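Local structure of DNA translocase coupling protein (Clostridium perfringens, 6O1W) at residues 287-290 and 291-295; 11-14 and 15-19; 210-213 and 214-218. The protein is the coupling protein of plasmid conjugation, a membrane protein that probably binds ATP and DNA to drive DNA translocation. One frame throughout, in Å; residues are numbered along the deposited sequence.

Contact 1. Residues 287-290 and 291-295; sequences TGQI and KNNVP
Ile-290 and Val-294 meet through their CG2 methyl groups, 4.1 Å apart, on the buried face of the short helix 288-293. The two side chains lie alongside each other and point the same way. In Ile-290 the CG1 branch is swung back beside the backbone N (chi1 -69°), which puts CG2 beside its own carbonyl and within reach of the valine. Val-294 CG2 also packs 3.3 Å from Ile-290 O, and that oxygen is the crowded centre of the contact. Ile-290 O accepts from Asn-293 N at 3.2 Å, where the donor stands 63° out of the carbonyl plane, and from Val-294 N at 2.8 Å through a bond bent to 129° and therefore weak. One carbonyl thus serves an i+3 and an i+4 amide, and Val-294 is the first residue to leave helical geometry. The other end is more regular: Lys-291 N donates to Thr-287 O at 3.1 Å, and Thr-287, the N-cap, receives a weak bond from Ile-290 N on its OG1.

The solvent side is looser, made by the exposed Gly-288 and Asn-292. Between the two faces, Lys-291 CB passes Thr-287 O at 3.6 Å before the chain bends and leads its amino group toward the like-charged Arg-297, while Gln-289 on Ser-261 and Asn-293 on Ala-264 form the flank against helix 247-266.

Along the chain, helix 288-293 connects strands 272-278 and 296-299 in the P-loop NTPase-like part, and Val-294 reaches His-131 just before strand 132-135. With Asn-293 O taken by Arg-268 and Val-294 O by Arg-297, the chemistry implies a helix end whose main-chain carbonyls are taken by amides and by two arginine side chains, with Ile-290 and Val-294 packed on the inner face.

Contact 2. Residues 11-14 and 15-19; sequences EYRL and AFEQL
Arg-13 and Glu-17 form an i, i+4 salt bridge on the outer face of the amphipathic N-terminal helix 7-18, which packs against the four-stranded antiparallel sheet of this part of the chain. Glu-17 can be followed atom by atom. Glu-17 CB lies 3.4 Å from Arg-13 O, and Glu-17 CG stays by Arg-13 O at 3.5 Å. CG stands anti to the carbonyl carbon (chi1 -82°), and the chain is extended beyond it, a course that runs back along the helix toward the preceding turn. Glu-17 CD then comes to 3.8 Å from Arg-13 CG, so the carboxylate rests against the aliphatic part of the arginine before any charge is met. Glu-17 OE1 approaches only distantly, 4.1 Å from Arg-13 CG. At the tip, Glu-17 OE2 receives Arg-13 NE at 3.1 Å, with an N-H...O angle of 155°.

Beneath this pair the backbone is a regular alpha-helix: Glu-17 N donates to Arg-13 O at 3.0 Å, and equivalent bonds join Ala-15 to Glu-11, Phe-16 to Tyr-12 and Gln-18 to Leu-14.

The inner face is aromatic. Phe-16 CE2 touches Tyr-12 CB at 4.0 Å, and Phe-16 CD2 approaches Tyr-12 O at 3.2 Å, obliquely to the ring. Both rings meet Phe-47 edge-to-face, while Leu-63 and Leu-67 of helix 60-67 cover Phe-16 and Tyr-12 respectively; the tyrosine hydroxyl bonds to Arg-8. Arg-13 also touches a crystal neighbour, so its pose may partly reflect lattice packing.

The guanidinium and carboxylate planes are 60° apart, which rules out a flat two-point pairing: OE2 sits near the guanidinium plane at its edge, yet NE comes to that oxygen from above the carboxylate plane.

Contact 3. Residues 210-213 and 214-218; sequences GSKN and IGEYN
The N-cap of helix 214-220 is Asn-213, whose OD1 accepts from Glu-216 N at 3.0 Å. Its CG sits between the backbone N and the carbonyl carbon (chi1 48°), a torsion that brings the amide oxygen over the first turn. Asn-213 O meanwhile receives Tyr-217 N at 3.1 Å, in the carbonyl plane, and a weak bond from Glu-216 N.

Glu-216 turns back toward the loop and grips Lys-212 twice. Glu-216 OE1 accepts from Lys-212 N at 3.0 Å, a nearly straight bond (169°) whose donor lies well above the carboxylate plane; Glu-216 OE2 takes Lys-212 NZ at 3.3 Å on its syn lone pair, completing a salt bridge.

This is a tight helix-to-helix link of the FtsK/SpoIIIE region: Gly-210, with positive phi, ends helix 185-209 in a Schellman motif, and three residues later the next helix is capped. On the inner side, Ser-211 OG lies 3.5 Å from Tyr-217 CA and bonds to Ser-209 and Lys-220, while the Tyr-217 ring packs on Leu-205 and Leu-206, its hydroxyl held by Glu-224. On the outer side a water oxygen donates to Glu-216 OE2 at 2.7 Å and accepts weakly from Asn-213 ND2.

In the fold
The chain is a piece of the longer membrane protein, and its three contacts are local and partly buried. Contact 3 is the junction where one helix stops and the next begins, contact 2 successive turns within a longer helix, contact 1 a whole short helix with both its ends. Contacts 1 and 3 belong to the FtsK/SpoIIIE-type NTPase part, centres about 25 Å apart; contact 1 is innermost, its centre about 15 Å from that of the chain, and relies mostly on backbone bonds and methyl packing. Contact 2, in the N-terminal sheet region, is about 63 Å from contact 3 between centres. Both peripheral contacts carry a salt bridge to glutamate, which contact 1 lacks. None lies at the ATP site.

Contact 1. Residues 287-290 and 291-295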
ATOM      1  N   THR A 287      -2.447  -1.994 -15.623  1.00 42.23           N
ATOM      2  CA  THR A 287      -1.717  -2.159 -16.876  1.00 42.99           C
ATOM      3  C   THR A 287      -0.237  -1.761 -16.700  1.00 48.46           C
ATOM      4  O   THR A 287       0.173  -1.332 -15.608  1.00 47.00           O
ATOM      5  CB  THR A 287      -2.375  -1.299 -17.980  1.00 49.59           C
ATOM      6  OG1 THR A 287      -2.328   0.077 -17.590  1.00 47.26           O
ATOM      7  CG2 THR A 287      -3.818  -1.725 -18.313  1.00 46.28           C
ATOM      8  N   GLY A 288       0.531  -1.890 -17.789  1.00 44.36           N
ATOM      9  CA  GLY A 288       1.931  -1.492 -17.858  1.00 43.70           C
ATOM     10  C   GLY A 288       2.070   0.017 -17.781  1.00 47.39           C
ATOM     11  O   GLY A 288       3.033   0.510 -17.208  1.00 45.91           O
ATOM     12  N   GLN A 289       1.088   0.765 -18.311  1.00 45.47           N
ATOM     13  CA  GLN A 289       1.102   2.229 -18.248  1.00 46.85           C
ATOM     14  C   GLN A 289       0.931   2.707 -16.791  1.00 51.09           C
ATOM     15  O   GLN A 289       1.662   3.601 -16.359  1.00 52.01           O
ATOM     16  CB  GLN A 289       0.029   2.833 -19.163  1.00 48.78           C
ATOM     17  CG  GLN A 289       0.094   4.362 -19.237  1.00 74.25           C
ATOM     18  CD  GLN A 289       0.595   4.907 -20.560  1.00 91.55           C
ATOM     19  OE1 GLN A 289       0.301   4.374 -21.641  1.00 87.96           O
ATOM     20  NE2 GLN A 289       1.344   6.009 -20.500  1.00 74.15           N
ATOM     21  N   ILE A 290      -0.011   2.093 -16.038  1.00 44.17           N
ATOM     22  CA  ILE A 290      -0.236   2.391 -14.627  1.00 43.53           C
ATOM     23  C   ILE A 290       1.071   2.078 -13.875  1.00 44.59           C
ATOM     24  O   ILE A 290       1.573   2.928 -13.162  1.00 42.92           O
ATOM     25  CB  ILE A 290      -1.441   1.567 -14.056  1.00 46.95           C
ATOM     26  CG1 ILE A 290      -2.804   2.028 -14.652  1.00 47.89           C
ATOM     27  CG2 ILE A 290      -1.460   1.537 -12.508  1.00 47.30           C
ATOM     28  CD1 ILE A 290      -3.345   3.460 -14.243  1.00 56.04           C
ATOM     29  N   LYS A 291       1.637   0.888 -14.085  1.00 39.97           N
ATOM     30  CA  LYS A 291       2.864   0.489 -13.422  1.00 40.12           C
ATOM     31  C   LYS A 291       4.039   1.393 -13.732  1.00 43.31           C
ATOM     32  O   LYS A 291       4.767   1.747 -12.815  1.00 43.57           O
ATOM     33  CB  LYS A 291       3.206  -0.983 -13.700  1.00 42.97           C
ATOM     34  CG  LYS A 291       2.477  -1.970 -12.786  1.00 57.73           C
ATOM     35  CD  LYS A 291       2.924  -3.415 -13.073  1.00 63.03           C
ATOM     36  CE  LYS A 291       3.840  -3.998 -12.011  1.00 66.44           C
ATOM     37  NZ  LYS A 291       5.104  -3.230 -11.824  1.00 82.05           N
ATOM     38  N   ASN A 292       4.213   1.803 -14.998  1.00 39.14           N
ATOM     39  CA  ASN A 292       5.335   2.666 -15.376  1.00 37.82           C
ATOM     40  C   ASN A 292       5.207   4.085 -14.806  1.00 40.08           C
ATOM     41  O   ASN A 292       6.223   4.761 -14.661  1.00 40.06           O
ATOM     42  CB  ASN A 292       5.528   2.702 -16.911  1.00 35.70           C
ATOM     43  CG  ASN A 292       5.775   1.356 -17.578  1.00 66.09           C
ATOM     44  OD1 ASN A 292       6.294   0.399 -16.989  1.00 69.97           O
ATOM     45  ND2 ASN A 292       5.384   1.240 -18.836  1.00 57.73           N
ATOM     46  N   ASN A 293       3.987   4.526 -14.436  1.00 34.87           N
ATOM     47  CA  ASN A 293       3.828   5.903 -13.968  1.00 33.99           C
ATOM     48  C   ASN A 293       3.334   6.060 -12.541  1.00 36.31           C
ATOM     49  O   ASN A 293       3.242   7.191 -12.066  1.00 35.95           O
ATOM     50  CB  ASN A 293       2.934   6.690 -14.926  1.00 33.09           C
ATOM     51  CG  ASN A 293       3.436   6.706 -16.346  1.00 46.75           C
ATOM     52  OD1 ASN A 293       2.749   6.289 -17.271  1.00 47.51           O
ATOM     53  ND2 ASN A 293       4.642   7.167 -16.548  1.00 34.30           N
ATOM     54  N   VAL A 294       2.990   4.970 -11.867  1.00 31.75           N
ATOM     55  CA  VAL A 294       2.517   5.035 -10.471  1.00 31.58           C
ATOM     56  C   VAL A 294       3.615   4.427  -9.607  1.00 32.27           C
ATOM     57  O   VAL A 294       3.673   3.220  -9.515  1.00 31.94           O
ATOM     58  CB  VAL A 294       1.121   4.382 -10.253  1.00 34.58           C
ATOM     59  CG1 VAL A 294       0.694   4.484  -8.776  1.00 33.82           C
ATOM     60  CG2 VAL A 294       0.085   5.049 -11.165  1.00 34.22           C
ATOM     61  N   PRO A 295       4.516   5.238  -9.017  1.00 28.43           N
ATOM     62  CA  PRO A 295       5.678   4.658  -8.315  1.00 28.30           C
ATOM     63  C   PRO A 295       5.440   4.061  -6.932  1.00 33.95           C
ATOM     64  O   PRO A 295       6.182   3.165  -6.564  1.00 34.15           O
ATOM     65  CB  PRO A 295       6.664   5.834  -8.233  1.00 28.49           C
ATOM     66  CG  PRO A 295       5.791   7.039  -8.227  1.00 32.62           C
ATOM     67  CD  PRO A 295       4.635   6.712  -9.117  1.00 28.74           C
TER

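Contact 2. Residues 11-14 and 15-19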
ATOM      1  N   GLU A  11      22.681 -22.380  18.936  1.00 41.75           N
ATOM      2  CA  GLU A  11      21.474 -21.864  19.566  1.00 41.30           C
ATOM      3  C   GLU A  11      20.295 -22.801  19.315  1.00 40.66           C
ATOM      4  O   GLU A  11      19.581 -23.097  20.254  1.00 37.64           O
ATOM      5  CB  GLU A  11      21.173 -20.441  19.068  1.00 43.38           C
ATOM      6  CG  GLU A  11      19.998 -19.756  19.764  1.00 59.46           C
ATOM      7  CD  GLU A  11      19.118 -18.842  18.923  1.00 85.51           C
ATOM      8  OE1 GLU A  11      19.544 -18.430  17.819  1.00 79.39           O
ATOM      9  OE2 GLU A  11      17.995 -18.529  19.383  1.00 79.74           O
ATOM     10  N   TYR A  12      20.100 -23.281  18.067  1.00 37.30           N
ATOM     11  CA  TYR A  12      18.985 -24.194  17.759  1.00 36.21           C
ATOM     12  C   TYR A  12      19.156 -25.515  18.456  1.00 37.54           C
ATOM     13  O   TYR A  12      18.203 -26.009  19.064  1.00 36.71           O
ATOM     14  CB  TYR A  12      18.838 -24.421  16.248  1.00 37.32           C
ATOM     15  CG  TYR A  12      18.303 -23.229  15.493  1.00 40.10           C
ATOM     16  CD1 TYR A  12      17.620 -22.209  16.149  1.00 41.71           C
ATOM     17  CD2 TYR A  12      18.481 -23.116  14.122  1.00 41.79           C
ATOM     18  CE1 TYR A  12      17.136 -21.103  15.459  1.00 42.36           C
ATOM     19  CE2 TYR A  12      17.981 -22.028  13.420  1.00 43.34           C
ATOM     20  CZ  TYR A  12      17.305 -21.026  14.090  1.00 48.76           C
ATOM     21  OH  TYR A  12      16.846 -19.951  13.377  1.00 48.96           O
ATOM     22  N   ARG A  13      20.389 -26.057  18.423  1.00 32.96           N
ATOM     23  CA  ARG A  13      20.704 -27.339  19.036  1.00 33.29           C
ATOM     24  C   ARG A  13      20.325 -27.341  20.521  1.00 37.91           C
ATOM     25  O   ARG A  13      19.558 -28.207  20.952  1.00 38.10           O
ATOM     26  CB  ARG A  13      22.172 -27.741  18.771  1.00 31.19           C
ATOM     27  CG  ARG A  13      22.596 -29.014  19.513  1.00 45.50           C
ATOM     28  CD  ARG A  13      23.899 -29.625  19.008  1.00 48.80           C
ATOM     29  NE  ARG A  13      23.820 -31.082  19.114  1.00 61.60           N
ATOM     30  CZ  ARG A  13      24.597 -31.945  18.470  1.00 73.60           C
ATOM     31  NH1 ARG A  13      25.543 -31.513  17.650  1.00 50.03           N
ATOM     32  NH2 ARG A  13      24.428 -33.250  18.634  1.00 72.06           N
ATOM     33  N   LEU A  14      20.794 -26.329  21.264  1.00 33.46           N
ATOM     34  CA  LEU A  14      20.511 -26.149  22.683  1.00 33.95           C
ATOM     35  C   LEU A  14      18.998 -26.037  22.948  1.00 33.77           C
ATOM     36  O   LEU A  14      18.485 -26.682  23.865  1.00 32.60           O
ATOM     37  CB  LEU A  14      21.247 -24.901  23.215  1.00 35.30           C
ATOM     38  CG  LEU A  14      21.027 -24.543  24.701  1.00 41.47           C
ATOM     39  CD1 LEU A  14      21.576 -25.615  25.622  1.00 41.64           C
ATOM     40  CD2 LEU A  14      21.600 -23.180  25.020  1.00 43.59           C
ATOM     41  N   ALA A  15      18.297 -25.260  22.129  1.00 28.77           N
ATOM     42  CA  ALA A  15      16.857 -25.073  22.267  1.00 27.97           C
ATOM     43  C   ALA A  15      16.124 -26.408  22.106  1.00 32.70           C
ATOM     44  O   ALA A  15      15.290 -26.748  22.941  1.00 31.70           O
ATOM     45  CB  ALA A  15      16.357 -24.038  21.253  1.00 27.62           C
ATOM     46  N   PHE A  16      16.481 -27.199  21.065  1.00 29.97           N
ATOM     47  CA  PHE A  16      15.814 -28.479  20.806  1.00 28.45           C
ATOM     48  C   PHE A  16      16.088 -29.540  21.889  1.00 32.25           C
ATOM     49  O   PHE A  16      15.183 -30.271  22.290  1.00 30.27           O
ATOM     50  CB  PHE A  16      16.185 -28.978  19.414  1.00 29.71           C
ATOM     51  CG  PHE A  16      15.621 -28.179  18.275  1.00 31.03           C
ATOM     52  CD1 PHE A  16      14.270 -27.834  18.244  1.00 33.35           C
ATOM     53  CD2 PHE A  16      16.413 -27.830  17.193  1.00 32.61           C
ATOM     54  CE1 PHE A  16      13.745 -27.087  17.182  1.00 33.81           C
ATOM     55  CE2 PHE A  16      15.874 -27.112  16.115  1.00 35.62           C
ATOM     56  CZ  PHE A  16      14.542 -26.763  16.110  1.00 33.11           C
ATOM     57  N   GLU A  17      17.336 -29.600  22.368  1.00 31.34           N
ATOM     58  CA  GLU A  17      17.776 -30.514  23.423  1.00 32.78           C
ATOM     59  C   GLU A  17      17.082 -30.216  24.769  1.00 35.36           C
ATOM     60  O   GLU A  17      16.664 -31.153  25.447  1.00 34.36           O
ATOM     61  CB  GLU A  17      19.298 -30.432  23.564  1.00 35.00           C
ATOM     62  CG  GLU A  17      20.010 -31.290  22.537  1.00 51.61           C
ATOM     63  CD  GLU A  17      21.519 -31.154  22.485  1.00 76.08           C
ATOM     64  OE1 GLU A  17      22.093 -30.459  23.355  1.00 63.63           O
ATOM     65  OE2 GLU A  17      22.130 -31.752  21.568  1.00 70.62           O
ATOM     66  N   GLN A  18      16.911 -28.921  25.130  1.00 33.03           N
ATOM     67  CA  GLN A  18      16.172 -28.505  26.357  1.00 33.51           C
ATOM     68  C   GLN A  18      14.701 -29.050  26.301  1.00 36.64           C
ATOM     69  O   GLN A  18      14.105 -29.344  27.334  1.00 35.65           O
ATOM     70  CB  GLN A  18      16.104 -26.965  26.442  1.00 34.81           C
ATOM     71  CG  GLN A  18      17.328 -26.317  27.057  1.00 42.54           C
ATOM     72  CD  GLN A  18      17.341 -24.814  26.938  1.00 43.86           C
ATOM     73  OE1 GLN A  18      16.643 -24.183  26.120  1.00 38.05           O
ATOM     74  NE2 GLN A  18      18.153 -24.208  27.754  1.00 34.76           N
ATOM     75  N   LEU A  19      14.146 -29.201  25.078  1.00 32.26           N
ATOM     76  CA  LEU A  19      12.787 -29.722  24.874  1.00 31.25           C
ATOM     77  C   LEU A  19      12.751 -31.227  24.645  1.00 37.60           C
ATOM     78  O   LEU A  19      11.667 -31.803  24.566  1.00 37.46           O
ATOM     79  CB  LEU A  19      12.150 -29.014  23.661  1.00 30.41           C
ATOM     80  CG  LEU A  19      11.995 -27.494  23.744  1.00 33.67           C
ATOM     81  CD1 LEU A  19      11.468 -26.918  22.436  1.00 32.84           C
ATOM     82  CD2 LEU A  19      11.180 -27.088  24.940  1.00 31.66           C
TER

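Contact 3. Residues 210-213 and 214-218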
ATOM      1  N   GLY A 210      10.080  29.333 -16.095  1.00 37.53           N
ATOM      2  CA  GLY A 210      11.343  28.656 -15.795  1.00 36.95           C
ATOM      3  C   GLY A 210      11.305  28.020 -14.415  1.00 39.51           C
ATOM      4  O   GLY A 210      12.302  28.045 -13.692  1.00 38.92           O
ATOM      5  N   SER A 211      10.127  27.497 -14.014  1.00 34.37           N
ATOM      6  CA  SER A 211       9.919  26.919 -12.689  1.00 31.69           C
ATOM      7  C   SER A 211       9.974  25.417 -12.735  1.00 36.00           C
ATOM      8  O   SER A 211       9.366  24.824 -13.620  1.00 34.23           O
ATOM      9  CB  SER A 211       8.560  27.344 -12.141  1.00 33.54           C
ATOM     10  OG  SER A 211       8.472  28.748 -11.975  1.00 37.05           O
ATOM     11  N   LYS A 212      10.619  24.791 -11.724  1.00 35.51           N
ATOM     12  CA  LYS A 212      10.748  23.344 -11.617  1.00 36.27           C
ATOM     13  C   LYS A 212       9.446  22.683 -11.253  1.00 37.79           C
ATOM     14  O   LYS A 212       9.172  21.594 -11.737  1.00 39.46           O
ATOM     15  CB  LYS A 212      11.837  22.952 -10.599  1.00 41.04           C
ATOM     16  CG  LYS A 212      13.242  23.004 -11.184  1.00 76.07           C
ATOM     17  CD  LYS A 212      14.304  22.822 -10.113  1.00 92.68           C
ATOM     18  CE  LYS A 212      15.554  23.599 -10.441  1.00104.90           C
ATOM     19  NZ  LYS A 212      15.428  25.042 -10.091  1.00113.23           N
ATOM     20  N   ASN A 213       8.653  23.319 -10.394  1.00 33.58           N
ATOM     21  CA  ASN A 213       7.378  22.793  -9.889  1.00 33.05           C
ATOM     22  C   ASN A 213       6.446  23.931  -9.506  1.00 34.25           C
ATOM     23  O   ASN A 213       6.876  25.072  -9.496  1.00 31.66           O
ATOM     24  CB  ASN A 213       7.627  21.867  -8.670  1.00 32.41           C
ATOM     25  CG  ASN A 213       8.540  22.477  -7.639  1.00 53.90           C
ATOM     26  OD1 ASN A 213       8.241  23.502  -7.028  1.00 42.97           O
ATOM     27  ND2 ASN A 213       9.693  21.869  -7.447  1.00 50.54           N
ATOM     28  N   ILE A 214       5.186  23.624  -9.150  1.00 32.02           N
ATOM     29  CA  ILE A 214       4.207  24.650  -8.780  1.00 33.57           C
ATOM     30  C   ILE A 214       4.624  25.447  -7.527  1.00 37.60           C
ATOM     31  O   ILE A 214       4.230  26.600  -7.406  1.00 37.20           O
ATOM     32  CB  ILE A 214       2.744  24.125  -8.677  1.00 37.13           C
ATOM     33  CG1 ILE A 214       2.547  23.139  -7.502  1.00 37.57           C
ATOM     34  CG2 ILE A 214       2.305  23.535 -10.013  1.00 38.55           C
ATOM     35  CD1 ILE A 214       1.168  23.267  -6.758  1.00 44.36           C
ATOM     36  N   GLY A 215       5.423  24.847  -6.646  1.00 34.75           N
ATOM     37  CA  GLY A 215       5.954  25.507  -5.453  1.00 34.23           C
ATOM     38  C   GLY A 215       6.871  26.652  -5.827  1.00 38.98           C
ATOM     39  O   GLY A 215       6.756  27.735  -5.258  1.00 40.01           O
ATOM     40  N   GLU A 216       7.763  26.444  -6.834  1.00 35.63           N
ATOM     41  CA  GLU A 216       8.672  27.493  -7.311  1.00 35.71           C
ATOM     42  C   GLU A 216       7.848  28.546  -8.068  1.00 38.06           C
ATOM     43  O   GLU A 216       8.089  29.740  -7.905  1.00 37.85           O
ATOM     44  CB  GLU A 216       9.773  26.929  -8.217  1.00 37.48           C
ATOM     45  CG  GLU A 216      10.906  26.197  -7.509  1.00 50.40           C
ATOM     46  CD  GLU A 216      12.089  25.813  -8.393  1.00 76.65           C
ATOM     47  OE1 GLU A 216      12.121  26.212  -9.584  1.00 54.98           O
ATOM     48  OE2 GLU A 216      12.996  25.112  -7.883  1.00 71.98           O
ATOM     49  N   TYR A 217       6.864  28.108  -8.863  1.00 32.66           N
ATOM     50  CA  TYR A 217       5.974  29.029  -9.578  1.00 32.34           C
ATOM     51  C   TYR A 217       5.218  29.970  -8.620  1.00 37.38           C
ATOM     52  O   TYR A 217       5.125  31.174  -8.896  1.00 36.41           O
ATOM     53  CB  TYR A 217       4.964  28.273 -10.465  1.00 32.51           C
ATOM     54  CG  TYR A 217       3.931  29.206 -11.059  1.00 34.02           C
ATOM     55  CD1 TYR A 217       4.215  29.962 -12.197  1.00 35.99           C
ATOM     56  CD2 TYR A 217       2.686  29.370 -10.456  1.00 33.94           C
ATOM     57  CE1 TYR A 217       3.271  30.849 -12.728  1.00 36.77           C
ATOM     58  CE2 TYR A 217       1.758  30.282 -10.949  1.00 34.42           C
ATOM     59  CZ  TYR A 217       2.050  31.015 -12.085  1.00 39.42           C
ATOM     60  OH  TYR A 217       1.101  31.878 -12.565  1.00 38.15           O
ATOM     61  N   ASN A 218       4.612  29.402  -7.547  1.00 34.18           N
ATOM     62  CA  ASN A 218       3.831  30.153  -6.549  1.00 33.87           C
ATOM     63  C   ASN A 218       4.592  31.280  -5.871  1.00 39.31           C
ATOM     64  O   ASN A 218       4.006  32.327  -5.626  1.00 40.63           O
ATOM     65  CB  ASN A 218       3.219  29.224  -5.507  1.00 33.24           C
ATOM     66  CG  ASN A 218       2.062  28.402  -6.009  1.00 40.16           C
ATOM     67  OD1 ASN A 218       1.457  28.676  -7.032  1.00 40.52           O
ATOM     68  ND2 ASN A 218       1.736  27.352  -5.299  1.00 33.62           N
TER
HETATM   69  O   HOH W   1      12.413  23.199  -5.996  1.00 74.34           O